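Local structure of mandelate racemase/muconate lactonizing enzyme (Polaromonas sp., 2OG9) at residues S93-L98 with A121-L126; K97-L102 with G294-L299; S115-G120 with M266-A271; A125-K130 with L136-L141; F51-T56 with L365-Q370. The protein is an enolase-superfamily enzyme that probably racemises a 2-hydroxy acid such as mandelate, by removing the proton next to the carboxylate. One frame throughout, in Å; residues are numbered along the deposited sequence.

Interaction 1 of 5, residues S93-L98 with A121-L126; sequences SDIAKL and AFDVAL
Ile95 and Leu126 form the centre of this buried contact. Their side chains run past each other in opposite directions. Ile95 CG1 lies 4.0 Å from Leu126 CB, and Ile95 CD1 reaches on to the backbone, 3.8 Å from Leu126 O. The other branch of Ile95 points to a different partner. CG1 lies beside the backbone N (chi1 -53°), which puts CG2 anti to it; Ile95 CG2 comes within 3.2 Å of Asp123 OD1, a tight approach of a methyl to a carboxylate oxygen. One turn on, Leu98 crosses Leu126 at about a right angle, and the two CD1 methyls, Leu98 CD1 and Leu126 CD1, meet at 3.9 Å. A water joins the polar atoms. The water donates hydrogen bonds to Ile95 O (3.0 Å) and Asp123 OD1 (2.8 Å). This is helix-to-helix packing in the N-terminal capping domain of the enolase fold: the first turn of helix 95-104 lies against the middle of helix 114-133. Asp123 OD1 also hydrogen-bonds to Thr296 OG1 of the barrel domain, which holds the carboxylate beside Ile95. Leu126 rests on Ile15 and Ile54 of the antiparallel sheet. Asp94, the centre of an inverse gamma turn, stands at the N-cap position of helix 95-104, but its side chain does not cap. Instead, Lys97 NZ meets Asp94 OD2 at 2.9 Å in a salt bridge, on the anti side of the carboxylate and 26° out of its plane. The same OD2 has a second salt-bridge partner in Lys140 of a neighbouring subunit, and Asp94 OD1 hydrogen-bonds to Ser144 OG of that subunit.

Interaction 2 of 5, residues K97-L102 with G294-L299; sequences KLWDKL and GITPFL
The indole of Trp99 is met at a slant by Pro297 and Thr296, neither squarely over a face nor at an edge. Pro297 brings the CD corner of its ring to the pyrrole part of the indole. Pro297 CD is 3.7 Å from Trp99 NE1 and 4.1 Å from Trp99 CD1, and Pro297 CG follows at 4.0 Å from Trp99 NE1. Thr296 adds a looser touch, with its CB 4.3 Å from Trp99 CD1. The indole gets there because Trp99 CG is anti to the backbone N (chi1 -166°), which carries the ring off helix 95-104 toward residues 294-299. The ring N-H is used as well: Trp99 NE1 hydrogen-bonds to Gly293 O, just before residues 294-299. Gly294 is at the N-cap position of helix 295-307. The contact joins the two domains of the enolase fold, with Trp99 from the N-terminal capping domain and Thr296 and Pro297 from the barrel domain. It lies at the start of helix 295-307, one of the helices of the barrel domain. Ile119 and Asp123 of helix 114-133 also touch Trp99. Ile295, just before Thr296, packs on Trp127 of helix 114-133 and on Leu320 and Leu324 of helix 318-326.

Interaction 3 of 5, residues S115-G120 with M266-A271; sequences STQAIG and MLTSAA
Gln117 and Thr268 touch where the N-terminal capping domain meets the barrel domain, the domain interface of the enolase fold. Residues 266-269 belong to the loop that follows barrel strand 261-263, and Gln117 and Thr116 come from helix 114-133. Gln117 has CG beside its backbone N (chi1 -61°) and a straight chain beyond it (chi2 179°). This full reach brings the amide to Thr268, and Gln117 NE2 lies 3.7 Å from Thr268 CG2. The touch is van der Waals only. The amide has polar partners of its own. OE1 hydrogen-bonds to Gln76 NE2, while NE2 hydrogen-bonds to Arg291 O and to Ser108 O of another neighbouring subunit, not the one that meets Asp94. Together these should fix its rotation. In Thr268, CG2 stands anti to the carbonyl carbon (chi1 59° for OG1), and this turns the methyl toward Gln117. Ser269 is the N-cap of helix 270-278 and holds Glu272 N through its OG. Thr116 OG1 has a hydrogen bond to Gly113 O, just before the start of its helix. A water bridges the two segments: the water hydrogen-bonds to Thr116 OG1 at 2.6 Å and donates to Thr268 O at 2.8 Å.

Interaction 4 of 5, residues A125-K130 with L136-L141; sequences ALWDLK and LSLAKL
Trp127 and Leu141 belong to two successive helices of the N-terminal capping domain, 114-133 and 138-142, joined by a short turn. Leu141 CD2 does most of the touching. It lies at the edge of the Trp127 ring, near its plane, and Leu141 CD2 is 3.9 Å from Trp127 CE3. Leu141 CD2 is also 4.0 Å from Lys130 CG, so this one methyl touches both the indole and the aliphatic part of the lysine. Leu138 CD1 comes to the same ring atom from a slanted direction, 4.1 Å from Trp127 CE3. Lys130 leaves its helix with CG anti to the backbone N, then bends at chi3 (-69°). This bend takes NZ away from Leu141. NZ hydrogen-bonds to Ser93 O and to the carbonyl oxygens of Lys140 and Leu141 of a neighbouring subunit, so this buried lysine nitrogen has three carbonyl partners. Ser137 is the N-cap of helix 138-142: Ser137 OG accepts from Lys140 N at 3.1 Å with an N-H...O angle of 154°. Trp127 NE1 hydrogen-bonds to Thr296 OG1. The ring of Trp127 also packs on Ile95 of helix 95-104 and on Leu299 of helix 295-307. Leu138 lies on Ile295 of that helix and on Leu320 and His323 of helix 318-326.

Interaction 5 of 5, residues F51-T56 with L365-Q370; sequences FAEIET and LTLSGQ
Phe51 meets Leu367 where the antiparallel sheet of the capping domain is covered by a late loop of the chain, between strand 354-356 and helix 370-374. Phe51 opens the segment on strand 46-56 and takes the main contact. Leu367 CD2 sits over one face of its ring in a CH-pi contact, 3.5 Å from the Phe51 ring centroid and 18° off the ring normal. The methyl is displaced toward one side, and Phe51 CE1 is its nearest ring atom, 3.4 Å from Leu367 CD2. The two side chains slide past each other in opposite directions. Leu63 and Phe65 of strand 61-69, Cys23 of strand 15-26, and Leu343 and Phe344 also touch Phe51. Ala52 comes next and belongs to the other side of the strand, where it packs on Ala121 and Phe122 of helix 114-133. Glu53 is again on the side of the loop. Its end turns to Leu367 and brings Glu53 OE1 to 4.2 Å from Leu367 CD1, while the charge itself is paired with Arg19 NH1 in a salt bridge. Ile54 faces helix 114-133 once more and touches Ala125. On the loop, Leu367 also rests on Leu63. Just after it, Ser368 OG takes a weak hydrogen bond from Gln370 N at 3.3 Å and hydrogen-bonds to Pro342 O.

Overall arrangement
Helix 114-133 runs through the set. It supplies a segment to interactions 1, 3 and 4, and it also packs on strand 46-56 of interaction 5. Helix 95-104 is shared by interactions 1 and 2, whose centres are about 6 Å apart. Interactions 1 and 4 lie inside the N-terminal domain. There they pack the helices of the capping domain together. Interactions 2 and 3 join that domain to the barrel domain, at residues 294-299 and 266-271. Interaction 5 joins its sheet to a late loop, residues 365-370. It spans the longest loop, and the other four fall within it. Interactions 3 and 5 stand farthest apart, about 21 Å between centres.

Interaction 1 of 5, residues S93-L98 with A121-L126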
# COMPACT_ATOMS: atom_id res chain seq x y z
N SER A 93 41.38 13.61 2.79
CA SER A 93 40.69 12.64 3.63
C SER A 93 39.17 12.81 3.64
O SER A 93 38.44 11.86 3.95
CB SER A 93 41.22 12.68 5.06
OG SER A 93 42.53 12.12 5.15
N ASP A 94 38.68 14.00 3.31
CA ASP A 94 37.24 14.26 3.31
C ASP A 94 36.69 13.90 1.93
O ASP A 94 36.19 14.75 1.18
CB ASP A 94 36.99 15.74 3.63
CG ASP A 94 37.45 16.11 5.02
OD1 ASP A 94 37.46 15.22 5.90
OD2 ASP A 94 37.78 17.29 5.26
N ILE A 95 36.79 12.61 1.61
CA ILE A 95 36.38 12.09 0.32
C ILE A 95 34.95 12.37 -0.12
O ILE A 95 34.74 12.89 -1.22
CB ILE A 95 36.66 10.57 0.25
CG1 ILE A 95 38.13 10.30 0.62
CG2 ILE A 95 36.35 10.03 -1.14
CD1 ILE A 95 38.57 8.86 0.43
N ALA A 96 33.98 12.03 0.72
CA ALA A 96 32.58 12.27 0.36
C ALA A 96 32.32 13.76 0.19
O ALA A 96 31.63 14.18 -0.74
CB ALA A 96 31.66 11.70 1.44
N LYS A 97 32.88 14.57 1.09
CA LYS A 97 32.74 16.02 1.04
C LYS A 97 33.21 16.57 -0.31
O LYS A 97 32.54 17.42 -0.91
CB LYS A 97 33.55 16.66 2.17
CG LYS A 97 33.36 18.17 2.29
CD LYS A 97 34.27 18.79 3.35
CE LYS A 97 35.72 18.84 2.88
NZ LYS A 97 36.62 19.50 3.87
N LEU A 98 34.37 16.10 -0.78
CA LEU A 98 34.93 16.53 -2.05
C LEU A 98 34.13 16.01 -3.23
O LEU A 98 34.07 16.66 -4.28
CB LEU A 98 36.39 16.09 -2.17
CG LEU A 98 37.36 16.82 -1.23
CD1 LEU A 98 38.77 16.27 -1.38
CD2 LEU A 98 37.33 18.31 -1.55
N ALA A 121 36.82 9.28 -11.09
CA ALA A 121 38.25 9.01 -11.29
C ALA A 121 39.02 9.61 -10.12
O ALA A 121 39.96 8.99 -9.60
CB ALA A 121 38.73 9.62 -12.60
N PHE A 122 38.61 10.81 -9.70
CA PHE A 122 39.25 11.50 -8.59
C PHE A 122 38.91 10.77 -7.29
O PHE A 122 39.77 10.58 -6.43
CB PHE A 122 38.76 12.96 -8.48
CG PHE A 122 39.10 13.81 -9.68
CD1 PHE A 122 40.42 14.03 -10.05
CD2 PHE A 122 38.09 14.39 -10.44
CE1 PHE A 122 40.74 14.81 -11.17
CE2 PHE A 122 38.39 15.18 -11.56
CZ PHE A 122 39.72 15.39 -11.92
N ASP A 123 37.65 10.39 -7.16
CA ASP A 123 37.17 9.69 -5.97
C ASP A 123 37.97 8.41 -5.72
O ASP A 123 38.39 8.14 -4.59
CB ASP A 123 35.69 9.34 -6.14
CG ASP A 123 35.07 8.77 -4.88
OD1 ASP A 123 34.82 9.53 -3.93
OD2 ASP A 123 34.84 7.54 -4.85
N VAL A 124 38.20 7.63 -6.77
CA VAL A 124 38.95 6.39 -6.60
C VAL A 124 40.38 6.70 -6.16
O VAL A 124 40.93 6.04 -5.27
CB VAL A 124 39.00 5.58 -7.91
CG1 VAL A 124 39.87 4.35 -7.73
CG2 VAL A 124 37.59 5.15 -8.31
N ALA A 125 40.97 7.71 -6.77
CA ALA A 125 42.32 8.11 -6.42
C ALA A 125 42.40 8.51 -4.95
O ALA A 125 43.36 8.17 -4.26
CB ALA A 125 42.76 9.28 -7.32
N LEU A 126 41.40 9.23 -4.45
CA LEU A 126 41.39 9.65 -3.05
C LEU A 126 41.32 8.44 -2.12
O LEU A 126 41.98 8.41 -1.08
CB LEU A 126 40.22 10.60 -2.77
CG LEU A 126 40.33 12.01 -3.36
CD1 LEU A 126 39.05 12.80 -3.12
CD2 LEU A 126 41.51 12.72 -2.71
O HOH W 1 35.57 12.18 -3.98

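Interaction 2 of 5, residues K97-L102 with G294-L299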
# COMPACT_ATOMS: atom_id res chain seq x y z
N LYS A 97 32.88 14.57 1.09
CA LYS A 97 32.74 16.02 1.04
C LYS A 97 33.21 16.57 -0.31
O LYS A 97 32.54 17.42 -0.91
CB LYS A 97 33.55 16.66 2.17
CG LYS A 97 33.36 18.17 2.29
CD LYS A 97 34.27 18.79 3.35
CE LYS A 97 35.72 18.84 2.88
NZ LYS A 97 36.62 19.50 3.87
N LEU A 98 34.37 16.10 -0.78
CA LEU A 98 34.93 16.53 -2.05
C LEU A 98 34.13 16.01 -3.23
O LEU A 98 34.07 16.66 -4.28
CB LEU A 98 36.39 16.09 -2.17
CG LEU A 98 37.36 16.82 -1.23
CD1 LEU A 98 38.77 16.27 -1.38
CD2 LEU A 98 37.33 18.31 -1.55
N TRP A 99 33.53 14.83 -3.08
CA TRP A 99 32.70 14.28 -4.16
C TRP A 99 31.56 15.30 -4.36
O TRP A 99 31.24 15.70 -5.49
CB TRP A 99 32.11 12.93 -3.74
CG TRP A 99 31.52 12.14 -4.90
CD1 TRP A 99 32.15 11.20 -5.65
CD2 TRP A 99 30.19 12.26 -5.44
NE1 TRP A 99 31.31 10.72 -6.63
CE2 TRP A 99 30.10 11.36 -6.52
CE3 TRP A 99 29.08 13.05 -5.12
CZ2 TRP A 99 28.93 11.21 -7.28
CZ3 TRP A 99 27.92 12.91 -5.87
CH2 TRP A 99 27.86 12.00 -6.95
N ASP A 100 30.96 15.73 -3.24
CA ASP A 100 29.86 16.71 -3.28
C ASP A 100 30.31 18.07 -3.82
O ASP A 100 29.59 18.71 -4.58
CB ASP A 100 29.26 16.91 -1.88
CG ASP A 100 28.50 15.69 -1.38
OD1 ASP A 100 28.18 14.80 -2.19
OD2 ASP A 100 28.21 15.64 -0.16
N LYS A 101 31.50 18.52 -3.42
CA LYS A 101 32.00 19.80 -3.89
C LYS A 101 32.18 19.79 -5.41
O LYS A 101 31.79 20.74 -6.09
CB LYS A 101 33.35 20.15 -3.22
CG LYS A 101 33.91 21.49 -3.69
CD LYS A 101 35.32 21.75 -3.17
CE LYS A 101 35.86 23.08 -3.72
NZ LYS A 101 37.26 23.39 -3.30
N LEU A 102 32.75 18.71 -5.95
CA LEU A 102 32.95 18.63 -7.39
C LEU A 102 31.62 18.51 -8.13
O LEU A 102 31.47 19.01 -9.24
CB LEU A 102 33.85 17.44 -7.74
CG LEU A 102 35.32 17.57 -7.32
CD1 LEU A 102 36.10 16.39 -7.88
CD2 LEU A 102 35.90 18.88 -7.84
N GLY A 294 32.35 6.34 -8.87
CA GLY A 294 33.42 6.02 -7.95
C GLY A 294 33.05 5.12 -6.78
O GLY A 294 31.94 4.59 -6.69
N ILE A 295 34.00 4.97 -5.87
CA ILE A 295 33.84 4.14 -4.69
C ILE A 295 32.81 4.71 -3.71
O ILE A 295 32.03 3.97 -3.11
CB ILE A 295 35.19 3.96 -3.97
CG1 ILE A 295 36.13 3.13 -4.86
CG2 ILE A 295 34.98 3.31 -2.61
CD1 ILE A 295 37.60 3.11 -4.40
N THR A 296 32.81 6.03 -3.56
CA THR A 296 31.89 6.68 -2.64
C THR A 296 30.42 6.33 -2.96
O THR A 296 29.70 5.86 -2.08
CB THR A 296 32.12 8.22 -2.61
OG1 THR A 296 33.37 8.49 -1.95
CG2 THR A 296 31.00 8.93 -1.87
N PRO A 297 29.96 6.57 -4.20
CA PRO A 297 28.56 6.21 -4.46
C PRO A 297 28.35 4.69 -4.47
O PRO A 297 27.28 4.20 -4.11
CB PRO A 297 28.26 6.87 -5.82
CG PRO A 297 29.63 7.06 -6.44
CD PRO A 297 30.50 7.42 -5.27
N PHE A 298 29.39 3.94 -4.85
CA PHE A 298 29.31 2.48 -4.86
C PHE A 298 29.04 1.96 -3.44
O PHE A 298 28.25 1.04 -3.26
CB PHE A 298 30.62 1.88 -5.38
CG PHE A 298 30.61 0.37 -5.47
CD1 PHE A 298 30.42 -0.26 -6.69
CD2 PHE A 298 30.77 -0.41 -4.33
CE1 PHE A 298 30.39 -1.65 -6.78
CE2 PHE A 298 30.74 -1.80 -4.41
CZ PHE A 298 30.55 -2.42 -5.63
N LEU A 299 29.69 2.55 -2.44
CA LEU A 299 29.48 2.11 -1.07
C LEU A 299 28.05 2.38 -0.62
O LEU A 299 27.47 1.59 0.14
CB LEU A 299 30.47 2.80 -0.12
CG LEU A 299 31.93 2.42 -0.35
CD1 LEU A 299 32.80 3.19 0.62
CD2 LEU A 299 32.11 0.92 -0.16

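Interaction 3 of 5, residues S115-G120 with M266-A271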
# COMPACT_ATOMS: atom_id res chain seq x y z
N SER A 115 29.59 13.65 -15.98
CA SER A 115 30.19 14.50 -14.96
C SER A 115 30.56 13.74 -13.68
O SER A 115 31.66 13.92 -13.15
CB SER A 115 29.27 15.67 -14.61
OG SER A 115 28.03 15.21 -14.10
N THR A 116 29.68 12.88 -13.20
CA THR A 116 29.98 12.13 -11.99
C THR A 116 30.99 11.01 -12.26
O THR A 116 31.69 10.58 -11.35
CB THR A 116 28.70 11.57 -11.32
OG1 THR A 116 27.87 10.95 -12.31
CG2 THR A 116 27.93 12.69 -10.64
N GLN A 117 31.07 10.54 -13.50
CA GLN A 117 32.04 9.50 -13.83
C GLN A 117 33.42 10.16 -13.80
O GLN A 117 34.41 9.56 -13.39
CB GLN A 117 31.74 8.91 -15.21
CG GLN A 117 30.36 8.25 -15.24
CD GLN A 117 29.98 7.65 -16.59
OE1 GLN A 117 30.51 8.04 -17.64
NE2 GLN A 117 29.03 6.71 -16.56
N ALA A 118 33.49 11.42 -14.23
CA ALA A 118 34.75 12.15 -14.19
C ALA A 118 35.12 12.30 -12.72
O ALA A 118 36.27 12.08 -12.32
CB ALA A 118 34.57 13.52 -14.84
N ILE A 119 34.15 12.67 -11.90
CA ILE A 119 34.36 12.83 -10.47
C ILE A 119 34.87 11.51 -9.88
O ILE A 119 35.75 11.50 -9.01
CB ILE A 119 33.05 13.26 -9.76
CG1 ILE A 119 32.70 14.70 -10.15
CG2 ILE A 119 33.19 13.14 -8.25
CD1 ILE A 119 31.35 15.19 -9.59
N GLY A 120 34.32 10.40 -10.36
CA GLY A 120 34.71 9.09 -9.88
C GLY A 120 36.19 8.76 -10.04
O GLY A 120 36.75 8.04 -9.22
N MSE A 266 24.33 -1.32 -16.24
CA MSE A 266 24.17 -0.14 -17.08
C MSE A 266 23.86 1.16 -16.33
O MSE A 266 24.00 2.25 -16.89
CB MSE A 266 23.06 -0.37 -18.11
CG MSE A 266 23.31 -1.54 -19.04
SE MSE A 266 24.97 -1.33 -20.00
CE MSE A 266 24.47 0.18 -21.10
N LEU A 267 23.44 1.03 -15.08
CA LEU A 267 23.06 2.18 -14.27
C LEU A 267 24.25 3.09 -13.94
O LEU A 267 25.37 2.62 -13.79
CB LEU A 267 22.35 1.70 -13.00
CG LEU A 267 21.18 0.74 -13.30
CD1 LEU A 267 20.42 0.41 -12.02
CD2 LEU A 267 20.24 1.39 -14.32
N THR A 268 23.98 4.39 -13.82
CA THR A 268 25.05 5.35 -13.56
C THR A 268 24.93 6.20 -12.29
O THR A 268 25.58 7.24 -12.19
CB THR A 268 25.21 6.31 -14.76
OG1 THR A 268 23.97 7.00 -15.00
CG2 THR A 268 25.58 5.54 -16.01
N SER A 269 24.11 5.78 -11.33
CA SER A 269 23.97 6.55 -10.10
C SER A 269 23.37 5.73 -8.97
O SER A 269 22.73 4.71 -9.21
CB SER A 269 23.10 7.80 -10.32
OG SER A 269 21.74 7.45 -10.51
N ALA A 270 23.59 6.19 -7.74
CA ALA A 270 23.06 5.49 -6.58
C ALA A 270 21.53 5.52 -6.64
O ALA A 270 20.87 4.55 -6.27
CB ALA A 270 23.55 6.17 -5.30
N ALA A 271 20.98 6.64 -7.11
CA ALA A 271 19.54 6.79 -7.22
C ALA A 271 18.90 5.74 -8.14
O ALA A 271 17.84 5.20 -7.82
CB ALA A 271 19.20 8.20 -7.70
O HOH W 2 27.95 8.45 -12.94

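Interaction 4 of 5, residues A125-K130 with L136-L141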
# COMPACT_ATOMS: atom_id res chain seq x y z
N ALA A 125 40.97 7.71 -6.77
CA ALA A 125 42.32 8.11 -6.42
C ALA A 125 42.40 8.51 -4.95
O ALA A 125 43.36 8.17 -4.26
CB ALA A 125 42.76 9.28 -7.32
N LEU A 126 41.40 9.23 -4.45
CA LEU A 126 41.39 9.65 -3.05
C LEU A 126 41.32 8.44 -2.12
O LEU A 126 41.98 8.41 -1.08
CB LEU A 126 40.22 10.60 -2.77
CG LEU A 126 40.33 12.01 -3.36
CD1 LEU A 126 39.05 12.80 -3.12
CD2 LEU A 126 41.51 12.72 -2.71
N TRP A 127 40.53 7.45 -2.50
CA TRP A 127 40.42 6.24 -1.68
C TRP A 127 41.74 5.47 -1.71
O TRP A 127 42.16 4.94 -0.69
CB TRP A 127 39.29 5.34 -2.20
CG TRP A 127 37.97 5.70 -1.64
CD1 TRP A 127 36.99 6.45 -2.24
CD2 TRP A 127 37.49 5.39 -0.33
NE1 TRP A 127 35.93 6.62 -1.37
CE2 TRP A 127 36.21 5.98 -0.19
CE3 TRP A 127 38.02 4.67 0.75
CZ2 TRP A 127 35.45 5.87 0.98
CZ3 TRP A 127 37.27 4.56 1.92
CH2 TRP A 127 35.99 5.16 2.02
N ASP A 128 42.36 5.42 -2.87
CA ASP A 128 43.65 4.74 -3.05
C ASP A 128 44.67 5.41 -2.13
O ASP A 128 45.42 4.74 -1.41
CB ASP A 128 44.09 4.86 -4.52
CG ASP A 128 45.46 4.25 -4.78
OD1 ASP A 128 45.70 3.10 -4.36
OD2 ASP A 128 46.30 4.91 -5.43
N LEU A 129 44.66 6.73 -2.13
CA LEU A 129 45.57 7.52 -1.31
C LEU A 129 45.32 7.29 0.18
O LEU A 129 46.27 7.13 0.95
CB LEU A 129 45.43 9.00 -1.67
CG LEU A 129 46.34 10.06 -1.02
CD1 LEU A 129 46.32 11.33 -1.87
CD2 LEU A 129 45.89 10.35 0.40
N LYS A 130 44.06 7.27 0.60
CA LYS A 130 43.77 7.06 2.02
C LYS A 130 44.20 5.67 2.46
O LYS A 130 44.75 5.51 3.55
CB LYS A 130 42.27 7.25 2.32
CG LYS A 130 41.92 7.01 3.79
CD LYS A 130 40.46 7.36 4.10
CE LYS A 130 40.22 8.87 4.02
NZ LYS A 130 38.87 9.23 4.55
N LEU A 136 47.43 -0.03 4.07
CA LEU A 136 46.48 -1.12 3.88
C LEU A 136 45.95 -1.20 2.46
O LEU A 136 45.88 -0.20 1.75
CB LEU A 136 45.27 -0.94 4.81
CG LEU A 136 45.45 -0.87 6.32
CD1 LEU A 136 44.10 -0.51 6.96
CD2 LEU A 136 45.97 -2.20 6.84
N SER A 137 45.59 -2.41 2.03
CA SER A 137 45.01 -2.57 0.71
C SER A 137 43.65 -1.87 0.84
O SER A 137 43.21 -1.59 1.95
CB SER A 137 44.79 -4.06 0.40
OG SER A 137 43.93 -4.65 1.36
N LEU A 138 43.01 -1.57 -0.28
CA LEU A 138 41.71 -0.91 -0.22
C LEU A 138 40.74 -1.82 0.52
O LEU A 138 39.94 -1.36 1.33
CB LEU A 138 41.18 -0.62 -1.62
CG LEU A 138 39.76 -0.01 -1.68
CD1 LEU A 138 39.73 1.29 -0.89
CD2 LEU A 138 39.38 0.23 -3.13
N ALA A 139 40.83 -3.13 0.26
CA ALA A 139 39.94 -4.08 0.92
C ALA A 139 40.07 -4.05 2.44
O ALA A 139 39.07 -4.12 3.15
CB ALA A 139 40.22 -5.50 0.40
N LYS A 140 41.30 -3.94 2.94
CA LYS A 140 41.52 -3.92 4.37
C LYS A 140 41.14 -2.57 4.98
O LYS A 140 40.75 -2.50 6.14
CB LYS A 140 42.98 -4.27 4.70
CG LYS A 140 43.33 -5.74 4.43
CD LYS A 140 42.58 -6.68 5.38
CE LYS A 140 42.85 -8.15 5.03
NZ LYS A 140 42.30 -9.11 6.04
N LEU A 141 41.26 -1.49 4.21
CA LEU A 141 40.89 -0.18 4.72
C LEU A 141 39.38 -0.19 4.97
O LEU A 141 38.90 0.26 6.01
CB LEU A 141 41.23 0.92 3.72
CG LEU A 141 40.71 2.32 4.08
CD1 LEU A 141 41.39 2.83 5.34
CD2 LEU A 141 40.96 3.27 2.91

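Interaction 5 of 5, residues F51-T56 with L365-Q370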
# COMPACT_ATOMS: atom_id res chain seq x y z
N PHE A 51 42.37 8.52 -16.45
CA PHE A 51 43.19 8.35 -15.26
C PHE A 51 43.31 9.66 -14.50
O PHE A 51 43.44 10.73 -15.10
CB PHE A 51 44.60 7.88 -15.64
CG PHE A 51 44.68 6.43 -16.04
CD1 PHE A 51 44.47 5.42 -15.10
CD2 PHE A 51 44.96 6.07 -17.36
CE1 PHE A 51 44.54 4.08 -15.47
CE2 PHE A 51 45.03 4.73 -17.74
CZ PHE A 51 44.82 3.73 -16.79
N ALA A 52 43.25 9.57 -13.18
CA ALA A 52 43.39 10.74 -12.32
C ALA A 52 44.49 10.42 -11.32
O ALA A 52 44.48 9.35 -10.69
CB ALA A 52 42.09 11.04 -11.59
N GLU A 53 45.44 11.34 -11.20
CA GLU A 53 46.54 11.20 -10.26
C GLU A 53 46.45 12.38 -9.31
O GLU A 53 46.27 13.53 -9.74
CB GLU A 53 47.88 11.23 -11.00
CG GLU A 53 48.13 10.01 -11.87
CD GLU A 53 49.31 10.22 -12.82
OE1 GLU A 53 49.08 10.61 -13.99
OE2 GLU A 53 50.46 10.00 -12.39
N ILE A 54 46.55 12.10 -8.02
CA ILE A 54 46.46 13.13 -7.00
C ILE A 54 47.64 13.01 -6.04
O ILE A 54 48.00 11.91 -5.61
CB ILE A 54 45.14 13.00 -6.19
CG1 ILE A 54 43.93 13.20 -7.12
CG2 ILE A 54 45.09 14.02 -5.07
CD1 ILE A 54 42.58 13.00 -6.42
N GLU A 55 48.25 14.15 -5.72
CA GLU A 55 49.39 14.18 -4.80
C GLU A 55 49.18 15.32 -3.81
O GLU A 55 48.57 16.34 -4.14
CB GLU A 55 50.69 14.35 -5.59
CG GLU A 55 51.16 13.04 -6.23
CD GLU A 55 52.39 13.20 -7.12
OE1 GLU A 55 53.23 14.07 -6.84
OE2 GLU A 55 52.51 12.42 -8.09
N THR A 56 49.70 15.15 -2.59
CA THR A 56 49.52 16.15 -1.54
C THR A 56 50.81 16.76 -1.01
O THR A 56 51.90 16.26 -1.27
CB THR A 56 48.78 15.54 -0.35
OG1 THR A 56 49.64 14.60 0.31
CG2 THR A 56 47.52 14.81 -0.82
N LEU A 365 47.75 -0.58 -7.87
CA LEU A 365 47.96 -0.35 -9.29
C LEU A 365 48.89 0.82 -9.60
O LEU A 365 48.86 1.85 -8.91
CB LEU A 365 46.62 -0.09 -9.99
CG LEU A 365 45.51 -1.14 -9.91
CD1 LEU A 365 44.22 -0.54 -10.46
CD2 LEU A 365 45.89 -2.40 -10.68
N THR A 366 49.71 0.65 -10.63
CA THR A 366 50.61 1.70 -11.11
C THR A 366 50.52 1.64 -12.63
O THR A 366 50.36 0.56 -13.20
CB THR A 366 52.08 1.47 -10.66
OG1 THR A 366 52.51 0.16 -11.05
CG2 THR A 366 52.21 1.63 -9.15
N LEU A 367 50.61 2.79 -13.28
CA LEU A 367 50.50 2.85 -14.73
C LEU A 367 51.69 2.25 -15.47
O LEU A 367 52.84 2.53 -15.14
CB LEU A 367 50.33 4.30 -15.17
CG LEU A 367 49.14 5.03 -14.53
CD1 LEU A 367 49.14 6.50 -14.95
CD2 LEU A 367 47.85 4.34 -14.95
N SER A 368 51.40 1.43 -16.47
CA SER A 368 52.45 0.79 -17.25
C SER A 368 53.05 1.81 -18.22
O SER A 368 52.52 2.91 -18.39
CB SER A 368 51.89 -0.38 -18.05
OG SER A 368 51.07 0.08 -19.11
N GLY A 369 54.17 1.45 -18.84
CA GLY A 369 54.80 2.35 -19.78
C GLY A 369 53.98 2.52 -21.04
O GLY A 369 54.15 3.49 -21.77
N GLN A 370 53.08 1.57 -21.30
CA GLN A 370 52.22 1.61 -22.48
C GLN A 370 51.18 2.72 -22.43
O GLN A 370 50.72 3.20 -23.48
CB GLN A 370 51.50 0.27 -22.66
CG GLN A 370 52.23 -0.73 -23.53
CD GLN A 370 52.07 -0.43 -25.01
OE1 GLN A 370 52.27 0.70 -25.46
NE2 GLN A 370 51.70 -1.45 -25.78